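Long-range contacts in transcriptional regulator (PDB 7DWM), which binds the small signalling molecule 3,5-dimethylpyrazin-2-ol and probably acts as a DNA-binding transcriptional regulator of a vibriophage: residues L91-Y96 with T231-L236; G99-T104 with G124-D129; N160-E165 with R200-A205; R164-L169 with Y221-K226. All coordinates share one frame; numbering follows the deposited sequence.

Interaction 1: residues L91-Y96 with T231-L236; sequences LDVHPY and TQVSML. With A1U (3,5-dimethylpyrazin-2-ol), chain C.
The side chains of Val93 and Val233 run alongside each other on one face of the sheet, CB of Val93 3.7 Å from CG2 of Val233. Their backbones make a hydrogen-bonded antiparallel pair: Val93 N gives to Val233 O at 2.9 Å, and Val233 N returns a bond to Val93 O. Two residues along, Leu91 and Met235 repeat this pattern, with Leu91 N 2.9 Å from Met235 O, and their side chains share the face of the two valines. Asp92 and Ser234, a non-hydrogen-bonded pair, project from the other face. There the carboxylate of Asp92 turns to the ligand 3,5-dimethylpyrazin-2-ol, OD2 coming 3.3 Å from ligand atom CAB. His94 lies athwart Gln232; its CG stands anti to its own carbonyl carbon (chi1 -72°), which brings ND1 of His94 3.1 Å from the aliphatic CG of Gln232. CB of His94 in turn sits over one face of the Tyr96 ring, near its rim, while the edge of that ring meets the ligand methyl CAG, 3.8 Å from CE1 of Tyr96. The phenol OH of Tyr96 also bonds Asp92 O from above the carbonyl plane. In the six-stranded antiparallel sheet, strand 233-236 is an outermost strand within this chain, beside 88-96, which has 99-110 on its other flank; helix 71-80 packs on Ser234 and Asp92, and Leu141 of the second subunit rests on Val233 and Met235.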
# COMPACT_ATOMS: atom_id res chain seq x y z
N LEU A 91 -1.27 -9.60 -5.42
CA LEU A 91 -2.16 -10.03 -4.36
C LEU A 91 -2.30 -11.54 -4.45
O LEU A 91 -2.88 -12.06 -5.41
CB LEU A 91 -3.52 -9.34 -4.48
CG LEU A 91 -4.67 -9.83 -3.58
CD1 LEU A 91 -4.35 -9.61 -2.11
CD2 LEU A 91 -5.98 -9.15 -3.96
N ASP A 92 -1.75 -12.24 -3.47
CA ASP A 92 -1.78 -13.70 -3.39
C ASP A 92 -2.61 -14.08 -2.18
O ASP A 92 -2.16 -13.97 -1.04
CB ASP A 92 -0.36 -14.25 -3.30
CG ASP A 92 0.24 -14.63 -4.65
OD1 ASP A 92 -0.22 -15.60 -5.28
OD2 ASP A 92 1.18 -13.99 -5.10
N VAL A 93 -3.83 -14.54 -2.42
CA VAL A 93 -4.69 -15.04 -1.35
C VAL A 93 -4.70 -16.56 -1.47
O VAL A 93 -5.19 -17.11 -2.47
CB VAL A 93 -6.10 -14.45 -1.42
CG1 VAL A 93 -6.94 -14.98 -0.28
CG2 VAL A 93 -6.02 -12.93 -1.35
N HIS A 94 -4.18 -17.23 -0.45
CA HIS A 94 -3.90 -18.66 -0.57
C HIS A 94 -4.10 -19.36 0.76
O HIS A 94 -3.89 -18.75 1.82
CB HIS A 94 -2.47 -18.91 -1.06
CG HIS A 94 -2.25 -18.57 -2.50
ND1 HIS A 94 -2.68 -19.37 -3.53
CD2 HIS A 94 -1.63 -17.51 -3.08
CE1 HIS A 94 -2.34 -18.82 -4.69
NE2 HIS A 94 -1.71 -17.69 -4.44
N PRO A 95 -4.48 -20.64 0.74
CA PRO A 95 -4.42 -21.48 1.94
C PRO A 95 -2.99 -21.94 2.21
O PRO A 95 -2.58 -23.06 1.91
CB PRO A 95 -5.35 -22.64 1.58
CG PRO A 95 -5.21 -22.77 0.10
CD PRO A 95 -5.01 -21.37 -0.43
N TYR A 96 -2.20 -21.04 2.78
CA TYR A 96 -0.81 -21.33 3.08
C TYR A 96 -0.72 -22.38 4.19
O TYR A 96 -1.72 -22.76 4.81
CB TYR A 96 -0.08 -20.04 3.48
CG TYR A 96 -0.06 -19.00 2.38
CD1 TYR A 96 0.66 -19.20 1.21
CD2 TYR A 96 -0.76 -17.81 2.52
CE1 TYR A 96 0.69 -18.24 0.21
CE2 TYR A 96 -0.75 -16.85 1.52
CZ TYR A 96 -0.02 -17.07 0.37
OH TYR A 96 -0.01 -16.12 -0.62
N THR A 231 -11.29 -18.02 -1.43
CA THR A 231 -11.11 -18.43 -2.82
C THR A 231 -9.71 -18.03 -3.25
O THR A 231 -9.29 -16.89 -3.02
CB THR A 231 -12.17 -17.84 -3.77
OG1 THR A 231 -11.75 -16.55 -4.22
CG2 THR A 231 -13.54 -17.72 -3.08
N GLN A 232 -9.00 -18.95 -3.88
CA GLN A 232 -7.57 -18.83 -4.12
C GLN A 232 -7.32 -17.91 -5.31
O GLN A 232 -7.84 -18.14 -6.40
CB GLN A 232 -6.99 -20.22 -4.37
CG GLN A 232 -5.53 -20.39 -4.06
CD GLN A 232 -5.06 -21.79 -4.41
OE1 GLN A 232 -3.87 -22.04 -4.62
NE2 GLN A 232 -6.00 -22.71 -4.50
N VAL A 233 -6.51 -16.85 -5.12
CA VAL A 233 -6.21 -15.92 -6.20
C VAL A 233 -4.74 -15.54 -6.18
O VAL A 233 -4.07 -15.58 -5.14
CB VAL A 233 -7.08 -14.62 -6.16
CG1 VAL A 233 -8.57 -14.94 -6.01
CG2 VAL A 233 -6.62 -13.69 -5.05
N SER A 234 -4.25 -15.11 -7.34
CA SER A 234 -3.03 -14.33 -7.44
C SER A 234 -3.20 -13.38 -8.61
O SER A 234 -3.35 -13.83 -9.75
CB SER A 234 -1.81 -15.22 -7.65
OG SER A 234 -1.70 -15.59 -9.01
N MET A 235 -3.17 -12.09 -8.34
CA MET A 235 -3.53 -11.06 -9.31
C MET A 235 -2.49 -9.95 -9.26
O MET A 235 -2.09 -9.53 -8.17
CB MET A 235 -4.90 -10.45 -9.00
CG MET A 235 -6.10 -11.35 -9.18
SD MET A 235 -7.55 -10.51 -8.50
CE MET A 235 -7.62 -9.08 -9.58
N LEU A 236 -2.10 -9.43 -10.42
CA LEU A 236 -1.19 -8.30 -10.40
C LEU A 236 -2.02 -7.04 -10.19
O LEU A 236 -3.08 -6.88 -10.79
CB LEU A 236 -0.37 -8.22 -11.69
CG LEU A 236 -0.97 -8.48 -13.08
CD1 LEU A 236 -1.84 -7.34 -13.58
CD2 LEU A 236 0.16 -8.76 -14.07
CAB A1U C . 3.28 -16.48 -4.70
CAC A1U C . 4.00 -17.22 -3.74
CAE A1U C . 5.95 -16.91 -4.99
CAF A1U C . 5.15 -16.18 -5.90
CAG A1U C . 3.28 -17.78 -2.54
CAH A1U C . 7.43 -17.11 -5.19
NAA A1U C . 3.85 -15.94 -5.82
NAD A1U C . 5.34 -17.42 -3.91
OAI A1U C . 5.84 -15.67 -7.02

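Interaction 2: residues G99-T104 with G124-D129; sequences GWRVFT and GQDLTD
Arg101 reaches Asp126 with a side chain that bends at chi2 and again at chi3 (-84°), which turns the guanidinium back to the carboxylate to form a salt bridge through NH2 and OD1 of Asp126. Weak bonds from NE to both carboxylate oxygens add to it. The carboxylate lies at the guanidinium edge, the two planes 53° apart, and CB of Thr128 sits 4.0 Å above the guanidinium plane of Arg101, over its centre. Val102 follows with its carbonyl: Leu127 N gives to Val102 O at 3.0 Å, approaching nearly in line with the C=O bond, and CB of Val102 packs 3.9 Å from CG2 of Thr128. The ring of Phe103 lies against the chain of Asp126, whose CA is 3.6 Å above the ring plane over its centre. The ring and carboxylate planes are nearly parallel, 11° apart, and CZ of Phe103 is 3.5 Å from CB of Asp126. Thr104 closes the walk in a hydrogen-bonded antiparallel pair with Gln125: Thr104 N to Gln125 O is 2.8 Å, and Gln125 N gives back to Thr104 O. On the same face the polar end of Gln125 is hydrogen-bonded to Gln125 of the second subunit. The hairpin of strands 99-110 and 119-126, in the PAS fold, leads directly into helix 127-139. Asp126 does double duty there: it N-caps that helix through a weak bond from Thr128 N to OD2, which also accepts from the Thr128 hydroxyl, and its negative charge is probably steadied by Arg101.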
# COMPACT_ATOMS: atom_id res chain seq x y z
N GLY A 99 -2.98 -21.94 7.30
CA GLY A 99 -4.28 -21.32 7.12
C GLY A 99 -4.31 -20.37 5.93
O GLY A 99 -3.30 -20.11 5.27
N TRP A 100 -5.51 -19.88 5.65
CA TRP A 100 -5.68 -18.91 4.58
C TRP A 100 -5.06 -17.58 4.99
O TRP A 100 -5.24 -17.10 6.11
CB TRP A 100 -7.16 -18.72 4.26
CG TRP A 100 -7.73 -19.78 3.37
CD1 TRP A 100 -8.20 -21.00 3.75
CD2 TRP A 100 -7.88 -19.71 1.94
NE1 TRP A 100 -8.63 -21.70 2.65
CE2 TRP A 100 -8.45 -20.93 1.53
CE3 TRP A 100 -7.60 -18.74 0.98
CZ2 TRP A 100 -8.74 -21.21 0.19
CZ3 TRP A 100 -7.88 -19.01 -0.35
CH2 TRP A 100 -8.45 -20.24 -0.73
N ARG A 101 -4.34 -16.96 4.05
CA ARG A 101 -3.77 -15.65 4.28
C ARG A 101 -3.87 -14.81 3.02
O ARG A 101 -3.97 -15.33 1.89
CB ARG A 101 -2.29 -15.72 4.74
CG ARG A 101 -2.03 -16.54 6.00
CD ARG A 101 -2.67 -15.94 7.24
NE ARG A 101 -1.86 -14.90 7.86
CZ ARG A 101 -2.00 -14.50 9.12
NH1 ARG A 101 -2.93 -15.05 9.89
NH2 ARG A 101 -1.22 -13.55 9.61
N VAL A 102 -3.82 -13.50 3.23
CA VAL A 102 -3.86 -12.48 2.19
C VAL A 102 -2.47 -11.86 2.16
O VAL A 102 -2.15 -11.01 2.99
CB VAL A 102 -4.94 -11.43 2.47
CG1 VAL A 102 -4.99 -10.40 1.35
CG2 VAL A 102 -6.30 -12.08 2.68
N PHE A 103 -1.64 -12.29 1.22
CA PHE A 103 -0.31 -11.73 1.08
C PHE A 103 -0.25 -10.77 -0.09
O PHE A 103 -1.03 -10.85 -1.05
CB PHE A 103 0.73 -12.84 0.89
CG PHE A 103 1.42 -13.24 2.15
CD1 PHE A 103 2.78 -13.00 2.32
CD2 PHE A 103 0.73 -13.85 3.18
CE1 PHE A 103 3.42 -13.37 3.48
CE2 PHE A 103 1.36 -14.22 4.35
CZ PHE A 103 2.72 -13.98 4.50
N THR A 104 0.69 -9.85 0.01
CA THR A 104 1.19 -9.08 -1.12
C THR A 104 2.57 -9.61 -1.47
O THR A 104 3.46 -9.62 -0.61
CB THR A 104 1.23 -7.59 -0.76
OG1 THR A 104 -0.10 -7.06 -0.73
CG2 THR A 104 2.12 -6.80 -1.70
N GLY A 124 7.28 -10.96 -0.07
CA GLY A 124 5.93 -11.27 0.40
C GLY A 124 5.64 -10.57 1.72
O GLY A 124 6.45 -10.62 2.64
N GLN A 125 4.49 -9.92 1.78
CA GLN A 125 4.07 -9.20 2.98
C GLN A 125 2.70 -9.69 3.44
O GLN A 125 1.75 -9.71 2.65
CB GLN A 125 4.02 -7.69 2.72
CG GLN A 125 5.26 -7.12 2.05
CD GLN A 125 5.36 -5.62 2.20
OE1 GLN A 125 5.48 -4.89 1.21
NE2 GLN A 125 5.32 -5.14 3.44
N ASP A 126 2.62 -10.08 4.71
CA ASP A 126 1.37 -10.58 5.29
C ASP A 126 0.45 -9.42 5.61
O ASP A 126 0.69 -8.66 6.55
CB ASP A 126 1.67 -11.40 6.55
CG ASP A 126 0.46 -12.18 7.03
OD1 ASP A 126 0.56 -12.83 8.09
OD2 ASP A 126 -0.59 -12.13 6.36
N LEU A 127 -0.61 -9.28 4.82
CA LEU A 127 -1.55 -8.17 4.94
C LEU A 127 -2.65 -8.40 5.97
O LEU A 127 -3.30 -7.43 6.37
CB LEU A 127 -2.18 -7.86 3.58
CG LEU A 127 -1.24 -7.19 2.59
CD1 LEU A 127 -2.03 -6.40 1.57
CD2 LEU A 127 -0.23 -6.29 3.30
N THR A 128 -2.88 -9.64 6.41
CA THR A 128 -4.05 -9.95 7.23
C THR A 128 -4.05 -9.17 8.55
O THR A 128 -5.01 -8.46 8.86
CB THR A 128 -4.10 -11.45 7.50
OG1 THR A 128 -2.96 -11.82 8.30
CG2 THR A 128 -4.06 -12.23 6.20
N ASP A 129 -2.99 -9.30 9.35
CA ASP A 129 -2.94 -8.63 10.65
C ASP A 129 -2.69 -7.13 10.50
O ASP A 129 -3.33 -6.30 11.17
CB ASP A 129 -1.88 -9.27 11.54
CG ASP A 129 -0.49 -9.20 10.94
OD1 ASP A 129 -0.38 -9.17 9.69
OD2 ASP A 129 0.49 -9.17 11.71

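Interaction 3: residues N160-E165 with R200-A205; sequences NLTERE and RNKFGA
Lys202 stretches across to Asn160 and Glu165 and ends with its ammonium between two oxygens. NZ of Lys202 gives to the backbone carbonyl Asn160 O at 2.7 Å, and to Glu165 OE2 at 2.8 Å in a salt bridge that uses the syn lone pair of that oxygen. The lysine is extended beyond CG, all its outer torsions near anti, and this full length is what lets NZ span from helix 189-203 to the start of helix 163-172. Alongside, CD2 of Leu161 touches CD of Lys202 at 4.0 Å and CE2 of Phe203 at 4.2 Å, placing Leu161 against the aliphatic part of the lysine.

One step out, Glu165 is held by its own helix start. OE2 also accepts from Thr162 N at 3.0 Å, met from above the carboxylate plane, while Thr162 OG1 accepts from Glu165 N at 3.2 Å. The reciprocal pair is a capping box with Thr162 as N-cap, and OE1 of Glu165 has a further salt bridge to Arg198. At the other end of the contact, helix 189-203 closes in a Schellman motif with Gly204, at positive phi, as its C-prime residue. Lys202, with the Leu161-Phe203 contact, ties the beginning of the first helix to the end of the third in a LuxR-type helix-turn-helix domain, where helix 189-203 is probably the recognition helix.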
# COMPACT_ATOMS: atom_id res chain seq x y z
N ASN A 160 -26.24 -8.50 10.61
CA ASN A 160 -25.97 -9.66 9.76
C ASN A 160 -26.39 -9.35 8.33
O ASN A 160 -27.49 -9.70 7.89
CB ASN A 160 -26.70 -10.90 10.30
CG ASN A 160 -26.15 -11.36 11.64
OD1 ASN A 160 -26.42 -10.76 12.68
ND2 ASN A 160 -25.37 -12.44 11.62
N LEU A 161 -25.51 -8.68 7.59
CA LEU A 161 -25.76 -8.45 6.18
C LEU A 161 -25.60 -9.75 5.40
O LEU A 161 -24.68 -10.54 5.65
CB LEU A 161 -24.81 -7.40 5.62
CG LEU A 161 -24.69 -6.06 6.35
CD1 LEU A 161 -23.68 -5.17 5.65
CD2 LEU A 161 -26.05 -5.37 6.43
N THR A 162 -26.50 -9.98 4.45
CA THR A 162 -26.38 -11.11 3.55
C THR A 162 -25.26 -10.86 2.55
O THR A 162 -24.61 -9.81 2.54
CB THR A 162 -27.71 -11.37 2.85
OG1 THR A 162 -27.92 -10.38 1.83
CG2 THR A 162 -28.85 -11.32 3.84
N GLU A 163 -25.01 -11.85 1.68
CA GLU A 163 -23.93 -11.71 0.71
C GLU A 163 -24.25 -10.63 -0.32
O GLU A 163 -23.41 -9.75 -0.59
CB GLU A 163 -23.68 -13.06 0.03
CG GLU A 163 -22.94 -14.06 0.90
CD GLU A 163 -22.14 -15.06 0.10
OE1 GLU A 163 -21.14 -15.59 0.63
OE2 GLU A 163 -22.51 -15.32 -1.07
N ARG A 164 -25.46 -10.65 -0.88
CA ARG A 164 -25.83 -9.62 -1.84
C ARG A 164 -25.89 -8.25 -1.17
O ARG A 164 -25.51 -7.24 -1.78
CB ARG A 164 -27.17 -9.95 -2.50
CG ARG A 164 -27.69 -8.83 -3.40
CD ARG A 164 -29.04 -9.16 -3.99
NE ARG A 164 -29.02 -10.44 -4.70
CZ ARG A 164 -30.10 -11.07 -5.14
NH1 ARG A 164 -29.98 -12.23 -5.77
NH2 ARG A 164 -31.30 -10.55 -4.94
N GLU A 165 -26.36 -8.19 0.07
CA GLU A 165 -26.38 -6.93 0.80
C GLU A 165 -24.97 -6.42 1.03
O GLU A 165 -24.71 -5.21 0.95
CB GLU A 165 -27.12 -7.09 2.12
CG GLU A 165 -28.64 -7.11 1.97
CD GLU A 165 -29.35 -7.72 3.16
OE1 GLU A 165 -30.59 -7.90 3.08
OE2 GLU A 165 -28.69 -8.01 4.18
N ARG A 200 -30.38 -0.49 4.94
CA ARG A 200 -30.72 0.69 5.72
C ARG A 200 -31.43 0.32 7.02
O ARG A 200 -31.06 0.80 8.10
CB ARG A 200 -31.58 1.63 4.88
CG ARG A 200 -31.48 3.08 5.25
CD ARG A 200 -32.72 3.83 4.77
NE ARG A 200 -33.87 3.58 5.64
CZ ARG A 200 -35.06 3.20 5.20
NH1 ARG A 200 -35.27 3.03 3.90
NH2 ARG A 200 -36.05 3.00 6.06
N ASN A 201 -32.45 -0.53 6.93
CA ASN A 201 -33.20 -0.89 8.12
C ASN A 201 -32.35 -1.71 9.09
O ASN A 201 -32.48 -1.57 10.31
CB ASN A 201 -34.47 -1.64 7.74
CG ASN A 201 -35.60 -0.70 7.37
OD1 ASN A 201 -35.59 0.47 7.76
ND2 ASN A 201 -36.57 -1.20 6.62
N LYS A 202 -31.47 -2.57 8.57
CA LYS A 202 -30.56 -3.29 9.45
C LYS A 202 -29.63 -2.34 10.19
O LYS A 202 -29.27 -2.60 11.35
CB LYS A 202 -29.76 -4.32 8.65
CG LYS A 202 -30.51 -5.61 8.41
CD LYS A 202 -29.69 -6.63 7.65
CE LYS A 202 -30.55 -7.83 7.27
NZ LYS A 202 -29.76 -8.92 6.64
N PHE A 203 -29.23 -1.24 9.56
CA PHE A 203 -28.41 -0.24 10.24
C PHE A 203 -29.22 0.64 11.18
O PHE A 203 -28.65 1.28 12.06
CB PHE A 203 -27.69 0.64 9.22
CG PHE A 203 -26.37 0.09 8.77
CD1 PHE A 203 -25.18 0.58 9.29
CD2 PHE A 203 -26.32 -0.92 7.82
CE1 PHE A 203 -23.97 0.07 8.86
CE2 PHE A 203 -25.11 -1.43 7.40
CZ PHE A 203 -23.93 -0.93 7.92
N GLY A 204 -30.54 0.68 11.01
CA GLY A 204 -31.37 1.62 11.74
C GLY A 204 -31.36 3.01 11.16
O GLY A 204 -31.79 3.95 11.84
N ALA A 205 -30.89 3.18 9.93
CA ALA A 205 -30.81 4.49 9.32
C ALA A 205 -32.16 4.91 8.75
O ALA A 205 -32.99 4.08 8.37
CB ALA A 205 -29.75 4.50 8.21

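Interaction 4: residues R164-L169 with Y221-K226; sequences REELVL and YSMVPK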
# COMPACT_ATOMS: atom_id res chain seq x y z
N ARG A 164 -25.46 -10.65 -0.88
CA ARG A 164 -25.83 -9.62 -1.84
C ARG A 164 -25.89 -8.25 -1.17
O ARG A 164 -25.51 -7.24 -1.78
CB ARG A 164 -27.17 -9.95 -2.50
CG ARG A 164 -27.69 -8.83 -3.40
CD ARG A 164 -29.04 -9.16 -3.99
NE ARG A 164 -29.02 -10.44 -4.70
CZ ARG A 164 -30.10 -11.07 -5.14
NH1 ARG A 164 -29.98 -12.23 -5.77
NH2 ARG A 164 -31.30 -10.55 -4.94
N GLU A 165 -26.36 -8.19 0.07
CA GLU A 165 -26.38 -6.93 0.80
C GLU A 165 -24.97 -6.42 1.03
O GLU A 165 -24.71 -5.21 0.95
CB GLU A 165 -27.12 -7.09 2.12
CG GLU A 165 -28.64 -7.11 1.97
CD GLU A 165 -29.35 -7.72 3.16
OE1 GLU A 165 -30.59 -7.90 3.08
OE2 GLU A 165 -28.69 -8.01 4.18
N GLU A 166 -24.03 -7.32 1.33
CA GLU A 166 -22.63 -6.93 1.46
C GLU A 166 -22.09 -6.35 0.16
O GLU A 166 -21.38 -5.34 0.17
CB GLU A 166 -21.79 -8.12 1.93
CG GLU A 166 -21.89 -8.38 3.42
CD GLU A 166 -20.81 -9.32 3.93
OE1 GLU A 166 -20.33 -10.16 3.14
OE2 GLU A 166 -20.44 -9.21 5.12
N LEU A 167 -22.42 -6.98 -0.97
CA LEU A 167 -21.98 -6.44 -2.26
C LEU A 167 -22.57 -5.05 -2.51
O LEU A 167 -21.86 -4.11 -2.90
CB LEU A 167 -22.39 -7.40 -3.38
CG LEU A 167 -21.30 -8.24 -4.04
CD1 LEU A 167 -20.81 -9.32 -3.09
CD2 LEU A 167 -21.81 -8.87 -5.32
N VAL A 168 -23.88 -4.93 -2.31
CA VAL A 168 -24.57 -3.66 -2.53
C VAL A 168 -23.96 -2.57 -1.66
O VAL A 168 -23.74 -1.44 -2.12
CB VAL A 168 -26.08 -3.81 -2.26
CG1 VAL A 168 -26.76 -2.45 -2.22
CG2 VAL A 168 -26.71 -4.68 -3.33
N LEU A 169 -23.66 -2.87 -0.40
CA LEU A 169 -23.09 -1.86 0.49
C LEU A 169 -21.65 -1.53 0.10
O LEU A 169 -21.25 -0.36 0.16
CB LEU A 169 -23.16 -2.33 1.94
CG LEU A 169 -22.74 -1.28 2.96
CD1 LEU A 169 -23.70 -0.11 2.89
CD2 LEU A 169 -22.71 -1.87 4.36
N TYR A 221 -16.33 0.65 5.54
CA TYR A 221 -15.58 0.91 4.31
C TYR A 221 -14.50 -0.13 4.09
O TYR A 221 -14.11 -0.39 2.94
CB TYR A 221 -14.97 2.31 4.32
CG TYR A 221 -14.42 2.69 2.96
CD1 TYR A 221 -13.09 2.47 2.64
CD2 TYR A 221 -15.24 3.25 1.99
CE1 TYR A 221 -12.59 2.80 1.40
CE2 TYR A 221 -14.75 3.59 0.75
CZ TYR A 221 -13.42 3.36 0.46
OH TYR A 221 -12.93 3.70 -0.78
N SER A 222 -14.00 -0.74 5.16
CA SER A 222 -12.95 -1.75 5.07
C SER A 222 -13.50 -3.16 4.98
O SER A 222 -12.73 -4.12 5.00
CB SER A 222 -12.00 -1.64 6.27
OG SER A 222 -12.66 -2.02 7.47
N MET A 223 -14.82 -3.30 4.89
CA MET A 223 -15.42 -4.62 4.79
C MET A 223 -15.20 -5.22 3.42
O MET A 223 -15.31 -4.56 2.39
CB MET A 223 -16.92 -4.54 5.09
CG MET A 223 -17.66 -5.85 4.86
SD MET A 223 -19.15 -5.69 3.86
CE MET A 223 -18.47 -5.61 2.22
N VAL A 224 -14.86 -6.50 3.41
CA VAL A 224 -14.75 -7.30 2.20
C VAL A 224 -15.96 -8.22 2.14
O VAL A 224 -16.28 -8.85 3.16
CB VAL A 224 -13.45 -8.13 2.17
CG1 VAL A 224 -13.26 -8.78 0.82
CG2 VAL A 224 -12.27 -7.26 2.52
N PRO A 225 -16.68 -8.29 1.03
CA PRO A 225 -17.86 -9.15 0.98
C PRO A 225 -17.42 -10.59 1.22
O PRO A 225 -16.48 -11.08 0.60
CB PRO A 225 -18.41 -8.93 -0.43
CG PRO A 225 -17.85 -7.60 -0.86
CD PRO A 225 -16.50 -7.49 -0.20
N LYS A 226 -18.13 -11.26 2.13
CA LYS A 226 -17.73 -12.59 2.56
C LYS A 226 -17.81 -13.62 1.43
O LYS A 226 -17.19 -14.69 1.54
CB LYS A 226 -18.56 -13.01 3.77
CG LYS A 226 -19.89 -13.65 3.47
CD LYS A 226 -20.33 -14.49 4.65
CE LYS A 226 -19.28 -15.55 4.97
NZ LYS A 226 -19.45 -16.74 4.08
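Glu166 runs out from helix 163-172, passing Met223 at a slant and then Pro225, to the backbone of Lys226. Its CB lies 4.1 Å from SD of Met223 and 4.2 Å from CB of Pro225. CG follows, 3.9 Å from the same sulfur, with chi1 at -80° setting it anti to the carbonyl carbon and the chain extended beyond it. CD of Glu166 still has SD of Met223 4.0 Å away, and OE2 remains beside Met223, 4.0 Å from SD. The other oxygen, OE1, accepts from Lys226 N at 2.7 Å; the bond is almost straight, 178° at the hydrogen, and comes in on the syn side of the carboxylate, somewhat out of its plane. Here the first helix of the LuxR-type DNA-binding domain meets the linker that leads from helix 208-217 back toward strand 233-236, and this bond pins the loop to the helix at Lys226. Met223 bends at chi2 and chi3, which carries its methyl CE to 3.6 Å from the carbonyl oxygen Glu166 O. Separately, CD1 of Leu167 packs on CB of Pro225 at 3.6 Å, and Leu142 of the second subunit rests on both residues.

Overall arrangement
The four contacts fall into two groups. Interactions 1 and 2, centres about 9 Å apart, belong to the PAS sheet and touch through the neighbouring strands 88-96 and 99-110. Interactions 3 and 4, about 10 Å apart, share Arg164 and Glu165 of helix 163-172 in the LuxR-type domain. Between the groups the centres lie about 19 to 28 Å apart, without touching. Along the chain, interaction 2 closes before 3 and 4 open, and interaction 1 spans them all: the C-terminal strand 233-236, which follows helix 208-217, returns to the ligand-binding sheet. Interactions 1, 2 and 4 also meet the second subunit, consistent with a physical route between ligand pocket, dimer contact and DNA-binding domain.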